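PDB 1XJC: MobB protein homolog from Geobacillus stearothermophilus, which is of uncharacterised function but, as a MobB-family P-loop NTPase homolog, probably binds guanine nucleotide and assists molybdopterin guanine dinucleotide synthesis. Local coordinates for residues L115-S118 against E119-A123; V25-A28 against V29-G32; L76-R80 against P81-L85. All coordinates share one frame; numbering follows the deposited sequence.

Contact 1: L115-S118 against E119-A123; sequences LVRS and EEDWA
R117 and D121 meet because each sets CG anti to its own carbonyl carbon, beside the backbone N (chi1 -54° and -84°), and R117 then bends at chi3, which brings NE and NH2 to the carboxylate of D121. The turn is the strand-to-helix junction of a beta-alpha-beta unit in the P-loop NTPase fold, where strand 112-116 passes into helix 119-125. The arginine grips the carboxylate side-on in a salt bridge of two hydrogen bonds, NE of R117 to OD2 of D121 at 2.7 Å and NH2 of R117 to OD1 of D121 at 2.8 Å. Both oxygens use syn lone pairs, and the two planes are 26° apart, nearly coplanar. OD2 of D121 also takes the backbone N-H of R117 at 2.9 Å, met on the anti side and out of the carboxylate plane. An alanine at D121 would probably leave the guanidinium of R117 freer to turn and the backbone N-H of R117 without this acceptor. S118 is the N-cap: its OG accepts from N of D121 at 3.2 Å, and its backbone O accepts from N of W122. Beside the polar cluster, CG1 of V116 approaches CE3 of W122 obliquely at 4.0 Å, with V134 of strand 131-136 touching both side chains. A water donates to O of L115 at 2.7 Å and to OD2 of D121 at 2.8 Å.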
ATOM      1  N   LEU A 115       3.753  -1.541  -8.885  1.00 19.89           N
ATOM      2  CA  LEU A 115       3.078  -0.983 -10.050  1.00 20.97           C
ATOM      3  C   LEU A 115       4.150  -0.426 -10.983  1.00 21.82           C
ATOM      4  O   LEU A 115       5.052   0.319 -10.556  1.00 21.50           O
ATOM      5  CB  LEU A 115       2.093   0.114  -9.636  1.00 21.28           C
ATOM      6  CG  LEU A 115       0.806  -0.494  -9.061  1.00 20.59           C
ATOM      7  CD1 LEU A 115       0.684  -0.132  -7.615  1.00 21.77           C
ATOM      8  CD2 LEU A 115      -0.411  -0.011  -9.854  1.00 20.46           C
ATOM      9  N   VAL A 116       4.068  -0.804 -12.255  1.00 22.25           N
ATOM     10  CA  VAL A 116       5.062  -0.367 -13.222  1.00 23.41           C
ATOM     11  C   VAL A 116       4.433   0.137 -14.513  1.00 24.11           C
ATOM     12  O   VAL A 116       3.498  -0.473 -15.040  1.00 22.69           O
ATOM     13  CB  VAL A 116       6.060  -1.526 -13.566  1.00 23.66           C
ATOM     14  CG1 VAL A 116       6.761  -2.026 -12.279  1.00 24.81           C
ATOM     15  CG2 VAL A 116       5.334  -2.670 -14.229  1.00 23.09           C
ATOM     16  N   ARG A 117       4.961   1.246 -15.023  1.00 24.55           N
ATOM     17  CA  ARG A 117       4.462   1.815 -16.272  1.00 25.00           C
ATOM     18  C   ARG A 117       5.191   1.194 -17.456  1.00 25.55           C
ATOM     19  O   ARG A 117       4.679   1.171 -18.580  1.00 25.18           O
ATOM     20  CB  ARG A 117       4.710   3.327 -16.301  1.00 22.14           C
ATOM     21  CG  ARG A 117       4.163   4.072 -15.092  1.00 23.26           C
ATOM     22  CD  ARG A 117       4.802   5.456 -14.985  1.00 25.78           C
ATOM     23  NE  ARG A 117       6.257   5.363 -14.820  1.00 27.87           N
ATOM     24  CZ  ARG A 117       7.051   6.391 -14.516  1.00 28.20           C
ATOM     25  NH1 ARG A 117       6.543   7.611 -14.337  1.00 29.19           N
ATOM     26  NH2 ARG A 117       8.358   6.198 -14.390  1.00 28.25           N
ATOM     27  N   SER A 118       6.371   0.654 -17.189  1.00 26.81           N
ATOM     28  CA  SER A 118       7.207   0.127 -18.260  1.00 28.35           C
ATOM     29  C   SER A 118       8.224  -0.905 -17.792  1.00 29.64           C
ATOM     30  O   SER A 118       8.393  -1.144 -16.597  1.00 29.77           O
ATOM     31  CB  SER A 118       7.980   1.291 -18.864  1.00 27.96           C
ATOM     32  OG  SER A 118       8.757   1.903 -17.838  1.00 26.58           O
ATOM     33  N   GLU A 119       8.926  -1.487 -18.758  1.00 31.14           N
ATOM     34  CA  GLU A 119       9.956  -2.463 -18.462  1.00 32.55           C
ATOM     35  C   GLU A 119      11.052  -1.728 -17.692  1.00 31.61           C
ATOM     36  O   GLU A 119      11.663  -2.291 -16.786  1.00 31.58           O
ATOM     37  CB  GLU A 119      10.505  -3.057 -19.766  1.00 35.42           C
ATOM     38  CG  GLU A 119      11.712  -3.974 -19.603  1.00 40.08           C
ATOM     39  CD  GLU A 119      11.487  -5.084 -18.590  1.00 42.89           C
ATOM     40  OE1 GLU A 119      10.384  -5.673 -18.576  1.00 42.66           O
ATOM     41  OE2 GLU A 119      12.427  -5.376 -17.811  1.00 44.66           O
ATOM     42  N   GLU A 120      11.274  -0.462 -18.039  1.00 31.22           N
ATOM     43  CA  GLU A 120      12.281   0.363 -17.367  1.00 31.70           C
ATOM     44  C   GLU A 120      11.958   0.551 -15.877  1.00 30.25           C
ATOM     45  O   GLU A 120      12.858   0.478 -15.026  1.00 31.08           O
ATOM     46  CB  GLU A 120      12.390   1.734 -18.049  1.00 35.81           C
ATOM     47  CG  GLU A 120      13.370   2.685 -17.376  1.00 44.32           C
ATOM     48  CD  GLU A 120      13.536   4.005 -18.129  1.00 49.89           C
ATOM     49  OE1 GLU A 120      13.963   3.975 -19.307  1.00 52.55           O
ATOM     50  OE2 GLU A 120      13.249   5.075 -17.540  1.00 52.65           O
ATOM     51  N   ASP A 121      10.689   0.816 -15.557  1.00 27.10           N
ATOM     52  CA  ASP A 121      10.288   0.961 -14.153  1.00 24.40           C
ATOM     53  C   ASP A 121      10.577  -0.359 -13.427  1.00 24.13           C
ATOM     54  O   ASP A 121      11.072  -0.370 -12.303  1.00 24.92           O
ATOM     55  CB  ASP A 121       8.779   1.198 -14.008  1.00 23.48           C
ATOM     56  CG  ASP A 121       8.372   2.644 -14.185  1.00 24.45           C
ATOM     57  OD1 ASP A 121       9.222   3.505 -14.448  1.00 25.60           O
ATOM     58  OD2 ASP A 121       7.164   2.922 -14.049  1.00 24.96           O
ATOM     59  N   TRP A 122      10.214  -1.468 -14.068  1.00 23.55           N
ATOM     60  CA  TRP A 122      10.384  -2.795 -13.481  1.00 23.48           C
ATOM     61  C   TRP A 122      11.842  -3.143 -13.235  1.00 25.15           C
ATOM     62  O   TRP A 122      12.166  -3.801 -12.242  1.00 25.69           O
ATOM     63  CB  TRP A 122       9.757  -3.857 -14.387  1.00 22.21           C
ATOM     64  CG  TRP A 122       9.934  -5.280 -13.899  1.00 21.36           C
ATOM     65  CD1 TRP A 122      10.493  -6.324 -14.592  1.00 20.80           C
ATOM     66  CD2 TRP A 122       9.559  -5.803 -12.617  1.00 20.95           C
ATOM     67  NE1 TRP A 122      10.483  -7.459 -13.820  1.00 20.87           N
ATOM     68  CE2 TRP A 122       9.920  -7.170 -12.602  1.00 20.96           C
ATOM     69  CE3 TRP A 122       8.954  -5.244 -11.468  1.00 20.46           C
ATOM     70  CZ2 TRP A 122       9.702  -7.994 -11.485  1.00 20.41           C
ATOM     71  CZ3 TRP A 122       8.738  -6.065 -10.357  1.00 19.57           C
ATOM     72  CH2 TRP A 122       9.112  -7.427 -10.376  1.00 20.33           C
ATOM     73  N   ALA A 123      12.716  -2.724 -14.143  1.00 25.76           N
ATOM     74  CA  ALA A 123      14.144  -2.995 -14.000  1.00 26.90           C
ATOM     75  C   ALA A 123      14.685  -2.372 -12.714  1.00 28.22           C
ATOM     76  O   ALA A 123      15.536  -2.956 -12.049  1.00 29.52           O
ATOM     77  CB  ALA A 123      14.908  -2.455 -15.208  1.00 26.14           C
TER
HETATM   78  O   HOH W   1       6.358   2.492 -11.362  1.00 14.74           O

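Contact 2: V25-A28 against V29-G32; sequences VAAA and VREG
V29 closes a helical turn on V25, its N lying 2.8 Å from O of V25, and the neighbouring backbone bonds carry helix 17-30 to its C-terminal end. N of R30 reaches O of A26 at 2.9 Å. At E31 the pattern begins to fray: its N bonds to O of A27 at 3.1 Å, less straight at 149°, and makes a second, weak bond to O of A28. G32 then leaves helical geometry with a positive phi of 81°, and the bond from its N to O of V29 is one of the two backbone bonds of a Schellman motif that ends the helix. A side chain at these backbone angles would press against the carbonyl O of E31, a steric reason for glycine at this position.

The apolar contact is slight. V25 and V29 lie side by side and point the same way, with CG1 of V25 4.0 Å from CG2 of V29.

R30 supplies the longer-reaching packing. With CG placed opposite its own carbonyl carbon (chi1 -69°) and the chain extended to NE, the arginine runs back along the preceding turn. Its guanidinium presents one face to the backbone C of A26, while NH2 of R30 stands 3.7 Å from CB of A26. NH1 of R30 comes obliquely to 3.1 Å from CA of A27, a close passage consistent with the small side chains of A26 and A27.

One water joins backbone to acid, donating to O of A27 at 3.0 Å and to OE2 of E31 at 3.3 Å.

A27 touches I158 and E31 touches M162, both on helix 154-166. Toward the parallel sheet, V25 meets T37 and A28 meets V35 on strand 35-39; V25 also meets L101 and A28 meets L99, both on strand 99-103.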
ATOM      1  N   VAL A  25      -8.716  -0.340  -0.807  1.00 16.83           N
ATOM      2  CA  VAL A  25      -9.332   0.169   0.426  1.00 16.45           C
ATOM      3  C   VAL A  25     -10.859  -0.035   0.380  1.00 18.34           C
ATOM      4  O   VAL A  25     -11.451  -0.509   1.348  1.00 20.37           O
ATOM      5  CB  VAL A  25      -9.020   1.698   0.655  1.00 15.57           C
ATOM      6  CG1 VAL A  25      -9.957   2.270   1.699  1.00 14.54           C
ATOM      7  CG2 VAL A  25      -7.565   1.896   1.113  1.00 14.67           C
ATOM      8  N   ALA A  26     -11.491   0.302  -0.746  1.00 18.48           N
ATOM      9  CA  ALA A  26     -12.946   0.154  -0.885  1.00 19.10           C
ATOM     10  C   ALA A  26     -13.433  -1.293  -0.700  1.00 19.88           C
ATOM     11  O   ALA A  26     -14.451  -1.534  -0.038  1.00 20.04           O
ATOM     12  CB  ALA A  26     -13.419   0.699  -2.282  1.00 17.71           C
ATOM     13  N   ALA A  27     -12.715  -2.256  -1.275  1.00 19.52           N
ATOM     14  CA  ALA A  27     -13.117  -3.655  -1.144  1.00 18.17           C
ATOM     15  C   ALA A  27     -12.963  -4.056   0.317  1.00 20.04           C
ATOM     16  O   ALA A  27     -13.832  -4.728   0.875  1.00 21.65           O
ATOM     17  CB  ALA A  27     -12.245  -4.559  -2.034  1.00 16.96           C
ATOM     18  N   ALA A  28     -11.859  -3.642   0.943  1.00 19.86           N
ATOM     19  CA  ALA A  28     -11.643  -3.992   2.354  1.00 20.80           C
ATOM     20  C   ALA A  28     -12.766  -3.385   3.208  1.00 21.70           C
ATOM     21  O   ALA A  28     -13.311  -4.051   4.086  1.00 21.49           O
ATOM     22  CB  ALA A  28     -10.270  -3.474   2.837  1.00 19.32           C
ATOM     23  N   VAL A  29     -13.105  -2.119   2.952  1.00 22.65           N
ATOM     24  CA  VAL A  29     -14.176  -1.461   3.715  1.00 22.05           C
ATOM     25  C   VAL A  29     -15.505  -2.193   3.529  1.00 23.34           C
ATOM     26  O   VAL A  29     -16.223  -2.458   4.502  1.00 24.35           O
ATOM     27  CB  VAL A  29     -14.340   0.050   3.313  1.00 21.14           C
ATOM     28  CG1 VAL A  29     -15.572   0.638   3.985  1.00 19.68           C
ATOM     29  CG2 VAL A  29     -13.102   0.848   3.739  1.00 20.54           C
ATOM     30  N   ARG A  30     -15.837  -2.533   2.287  1.00 25.13           N
ATOM     31  CA  ARG A  30     -17.086  -3.255   2.012  1.00 27.33           C
ATOM     32  C   ARG A  30     -17.172  -4.567   2.779  1.00 26.81           C
ATOM     33  O   ARG A  30     -18.250  -4.972   3.182  1.00 27.49           O
ATOM     34  CB  ARG A  30     -17.234  -3.586   0.525  1.00 29.57           C
ATOM     35  CG  ARG A  30     -17.465  -2.416  -0.371  1.00 35.85           C
ATOM     36  CD  ARG A  30     -17.841  -2.906  -1.761  1.00 41.31           C
ATOM     37  NE  ARG A  30     -17.420  -1.955  -2.783  1.00 47.27           N
ATOM     38  CZ  ARG A  30     -16.244  -1.991  -3.406  1.00 48.26           C
ATOM     39  NH1 ARG A  30     -15.355  -2.938  -3.127  1.00 48.86           N
ATOM     40  NH2 ARG A  30     -15.956  -1.068  -4.310  1.00 49.56           N
ATOM     41  N   GLU A  31     -16.043  -5.247   2.943  1.00 27.14           N
ATOM     42  CA  GLU A  31     -16.014  -6.509   3.679  1.00 28.22           C
ATOM     43  C   GLU A  31     -16.148  -6.229   5.164  1.00 26.82           C
ATOM     44  O   GLU A  31     -16.169  -7.158   5.966  1.00 26.83           O
ATOM     45  CB  GLU A  31     -14.698  -7.261   3.442  1.00 31.81           C
ATOM     46  CG  GLU A  31     -14.590  -7.925   2.092  1.00 37.46           C
ATOM     47  CD  GLU A  31     -15.698  -8.928   1.871  1.00 41.21           C
ATOM     48  OE1 GLU A  31     -15.734  -9.949   2.597  1.00 42.63           O
ATOM     49  OE2 GLU A  31     -16.539  -8.682   0.981  1.00 43.64           O
ATOM     50  N   GLY A  32     -16.220  -4.946   5.526  1.00 25.66           N
ATOM     51  CA  GLY A  32     -16.335  -4.582   6.926  1.00 24.37           C
ATOM     52  C   GLY A  32     -15.024  -4.592   7.707  1.00 24.70           C
ATOM     53  O   GLY A  32     -15.039  -4.551   8.938  1.00 25.16           O
TER
HETATM   54  O   HOH W   2     -15.281  -6.469  -1.085  1.00 39.23           O

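Contact 3: L76-R80 against P81-L85; sequences LHLRR and PLWRL
W83 lays one indole face against R80: CB of R80 sits over that face, 3.8 Å from the centroid of the five-membered ring of W83, which makes a CH-pi contact. Farther along the same arginine, NH1 of R80 comes to 3.1 Å from CH2 of W83. The guanidinium is inclined by 48° to the indole, an oblique approach that does not amount to a flat stack. R80, extended from CG to NE, crosses the indole at about a right angle; CB lies near the five-membered ring, CD and NH1 near the six-membered ring.

L78 makes the other first-shell contacts. Its CB touches CZ2 of W83 at 3.6 Å, and its backbone O accepts from NE1 of W83 at 3.2 Å. That bond is bent, with an N-H...O angle of 136°, and the indole nitrogen stands above the carbonyl plane, away from the usual lone-pair directions. Even so, it gives the indole N-H an acceptor and ties the ring to the end of strand 73-78.

Outward from the ring, torsions and backbone turns set these groups in place. The CB-CG bond of W83 points opposite its carbonyl carbon (chi1 -75°), swinging the indole back toward L78 and R80. P81 follows R80 directly and redirects the chain, bringing W83 round to face the residues before it. H77 pairs with T66 of strand 65-70, and backbone bonding between R79 and V64 continues this pairing just past the strand ends, while N of R84 bonds to the side chain of D87 where the next helix starts.

The arrangement is a surface connection from an antiparallel two-stranded hairpin, 65-70 with 73-78, into helix 85-92, with the W83 indole packed against R80 and L78.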
ATOM      1  N   LEU A  76      -4.831  14.964  13.570  1.00 27.15           N
ATOM      2  CA  LEU A  76      -3.554  15.252  14.207  1.00 28.24           C
ATOM      3  C   LEU A  76      -2.458  15.681  13.236  1.00 29.43           C
ATOM      4  O   LEU A  76      -2.363  15.166  12.107  1.00 29.97           O
ATOM      5  CB  LEU A  76      -3.050  14.007  14.949  1.00 28.66           C
ATOM      6  CG  LEU A  76      -3.796  13.436  16.163  1.00 29.44           C
ATOM      7  CD1 LEU A  76      -3.360  11.988  16.416  1.00 30.52           C
ATOM      8  CD2 LEU A  76      -3.506  14.283  17.383  1.00 27.95           C
ATOM      9  N   HIS A  77      -1.628  16.619  13.691  1.00 29.52           N
ATOM     10  CA  HIS A  77      -0.474  17.100  12.932  1.00 30.36           C
ATOM     11  C   HIS A  77       0.669  17.018  13.949  1.00 29.84           C
ATOM     12  O   HIS A  77       0.689  17.763  14.937  1.00 30.71           O
ATOM     13  CB  HIS A  77      -0.702  18.538  12.453  1.00 32.45           C
ATOM     14  CG  HIS A  77      -1.612  18.633  11.267  1.00 36.58           C
ATOM     15  ND1 HIS A  77      -1.179  18.410   9.977  1.00 39.41           N
ATOM     16  CD2 HIS A  77      -2.943  18.861  11.179  1.00 38.40           C
ATOM     17  CE1 HIS A  77      -2.205  18.495   9.147  1.00 39.69           C
ATOM     18  NE2 HIS A  77      -3.289  18.765   9.852  1.00 38.06           N
ATOM     19  N   LEU A  78       1.597  16.093  13.725  1.00 28.23           N
ATOM     20  CA  LEU A  78       2.692  15.877  14.653  1.00 29.28           C
ATOM     21  C   LEU A  78       4.039  16.077  13.966  1.00 30.71           C
ATOM     22  O   LEU A  78       4.273  15.535  12.884  1.00 31.64           O
ATOM     23  CB  LEU A  78       2.605  14.456  15.225  1.00 27.95           C
ATOM     24  CG  LEU A  78       1.244  13.992  15.780  1.00 27.38           C
ATOM     25  CD1 LEU A  78       1.324  12.531  16.177  1.00 25.51           C
ATOM     26  CD2 LEU A  78       0.836  14.834  16.982  1.00 27.44           C
ATOM     27  N   ARG A  79       4.922  16.843  14.598  1.00 32.34           N
ATOM     28  CA  ARG A  79       6.230  17.117  14.022  1.00 34.00           C
ATOM     29  C   ARG A  79       7.338  16.353  14.736  1.00 34.10           C
ATOM     30  O   ARG A  79       7.322  16.188  15.955  1.00 32.63           O
ATOM     31  CB  ARG A  79       6.526  18.625  14.057  1.00 35.98           C
ATOM     32  CG  ARG A  79       7.730  19.029  13.194  1.00 42.54           C
ATOM     33  CD  ARG A  79       7.994  20.540  13.210  1.00 45.41           C
ATOM     34  NE  ARG A  79       8.834  20.933  14.344  1.00 48.36           N
ATOM     35  CZ  ARG A  79       8.551  21.929  15.179  1.00 48.06           C
ATOM     36  NH1 ARG A  79       7.442  22.646  15.016  1.00 46.65           N
ATOM     37  NH2 ARG A  79       9.381  22.207  16.176  1.00 47.15           N
ATOM     38  N   ARG A  80       8.303  15.887  13.952  1.00 35.17           N
ATOM     39  CA  ARG A  80       9.442  15.129  14.459  1.00 35.13           C
ATOM     40  C   ARG A  80      10.550  15.337  13.429  1.00 34.26           C
ATOM     41  O   ARG A  80      10.264  15.603  12.260  1.00 33.69           O
ATOM     42  CB  ARG A  80       9.097  13.644  14.514  1.00 36.41           C
ATOM     43  CG  ARG A  80       9.347  12.967  15.836  1.00 41.15           C
ATOM     44  CD  ARG A  80       9.371  11.455  15.640  1.00 45.17           C
ATOM     45  NE  ARG A  80       9.365  10.725  16.905  1.00 49.94           N
ATOM     46  CZ  ARG A  80       8.362  10.768  17.779  1.00 51.27           C
ATOM     47  NH1 ARG A  80       7.297  11.506  17.516  1.00 53.29           N
ATOM     48  NH2 ARG A  80       8.419  10.072  18.907  1.00 51.08           N
ATOM     49  N   PRO A  81      11.824  15.239  13.843  1.00 33.96           N
ATOM     50  CA  PRO A  81      12.869  15.435  12.833  1.00 34.34           C
ATOM     51  C   PRO A  81      12.608  14.469  11.663  1.00 34.11           C
ATOM     52  O   PRO A  81      12.636  14.868  10.493  1.00 33.90           O
ATOM     53  CB  PRO A  81      14.161  15.115  13.597  1.00 34.50           C
ATOM     54  CG  PRO A  81      13.821  15.531  15.012  1.00 35.21           C
ATOM     55  CD  PRO A  81      12.398  15.022  15.183  1.00 34.39           C
ATOM     56  N   LEU A  82      12.316  13.213  11.989  1.00 33.40           N
ATOM     57  CA  LEU A  82      12.030  12.204  10.967  1.00 33.65           C
ATOM     58  C   LEU A  82      10.994  11.152  11.386  1.00 32.62           C
ATOM     59  O   LEU A  82      11.077  10.599  12.473  1.00 33.22           O
ATOM     60  CB  LEU A  82      13.314  11.459  10.572  1.00 34.39           C
ATOM     61  CG  LEU A  82      13.040  10.122   9.865  1.00 34.79           C
ATOM     62  CD1 LEU A  82      12.701  10.398   8.411  1.00 34.38           C
ATOM     63  CD2 LEU A  82      14.244   9.197   9.969  1.00 34.96           C
ATOM     64  N   TRP A  83      10.033  10.870  10.512  1.00 31.27           N
ATOM     65  CA  TRP A  83       9.033   9.841  10.792  1.00 31.16           C
ATOM     66  C   TRP A  83       9.339   8.556  10.017  1.00 30.77           C
ATOM     67  O   TRP A  83       9.394   8.568   8.796  1.00 30.08           O
ATOM     68  CB  TRP A  83       7.623  10.307  10.402  1.00 31.10           C
ATOM     69  CG  TRP A  83       7.029  11.305  11.347  1.00 30.66           C
ATOM     70  CD1 TRP A  83       6.921  12.652  11.162  1.00 29.66           C
ATOM     71  CD2 TRP A  83       6.491  11.030  12.644  1.00 30.47           C
ATOM     72  NE1 TRP A  83       6.349  13.236  12.268  1.00 30.06           N
ATOM     73  CE2 TRP A  83       6.076  12.264  13.193  1.00 30.26           C
ATOM     74  CE3 TRP A  83       6.317   9.864  13.395  1.00 31.42           C
ATOM     75  CZ2 TRP A  83       5.496  12.363  14.463  1.00 30.74           C
ATOM     76  CZ3 TRP A  83       5.739   9.960  14.662  1.00 32.77           C
ATOM     77  CH2 TRP A  83       5.335  11.210  15.181  1.00 31.84           C
ATOM     78  N   ARG A  84       9.543   7.452  10.719  1.00 31.16           N
ATOM     79  CA  ARG A  84       9.779   6.190  10.032  1.00 31.92           C
ATOM     80  C   ARG A  84       8.434   5.464   9.950  1.00 29.96           C
ATOM     81  O   ARG A  84       7.550   5.704  10.775  1.00 28.39           O
ATOM     82  CB  ARG A  84      10.782   5.342  10.808  1.00 35.75           C
ATOM     83  CG  ARG A  84      12.169   5.940  10.856  1.00 42.92           C
ATOM     84  CD  ARG A  84      13.029   5.244  11.898  1.00 50.20           C
ATOM     85  NE  ARG A  84      14.346   5.871  11.992  1.00 57.64           N
ATOM     86  CZ  ARG A  84      15.316   5.723  11.092  1.00 60.95           C
ATOM     87  NH1 ARG A  84      15.125   4.958  10.023  1.00 62.55           N
ATOM     88  NH2 ARG A  84      16.474   6.356  11.254  1.00 62.69           N
ATOM     89  N   LEU A  85       8.272   4.577   8.967  1.00 28.60           N
ATOM     90  CA  LEU A  85       7.004   3.854   8.837  1.00 26.60           C
ATOM     91  C   LEU A  85       6.664   3.181  10.160  1.00 25.56           C
ATOM     92  O   LEU A  85       5.521   3.225  10.592  1.00 23.64           O
ATOM     93  CB  LEU A  85       7.057   2.799   7.720  1.00 25.36           C
ATOM     94  CG  LEU A  85       5.805   1.906   7.643  1.00 24.78           C
ATOM     95  CD1 LEU A  85       4.577   2.755   7.273  1.00 22.42           C
ATOM     96  CD2 LEU A  85       6.026   0.774   6.601  1.00 24.32           C
TER

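All three contacts are local, but they occupy different depths and kinds of structure. Contacts 1 and 2 are partly buried: contact 1 leaves the end of a strand of the parallel sheet, and contact 2 lies on a helix packed on that sheet. They sit on opposite sides of the chain's centre, their own centres about 28 Å apart. They treat opposite ends of helices: contact 1 starts one with a serine cap and a salt bridge, whereas contact 2 finishes another through backbone bonds and glycine. Contact 3 lies at the surface, about 31 Å between centres from contact 1, and belongs to the separate antiparallel hairpin. There aromatic packing and a bent indole bond replace charge pairing and regular helical bonding.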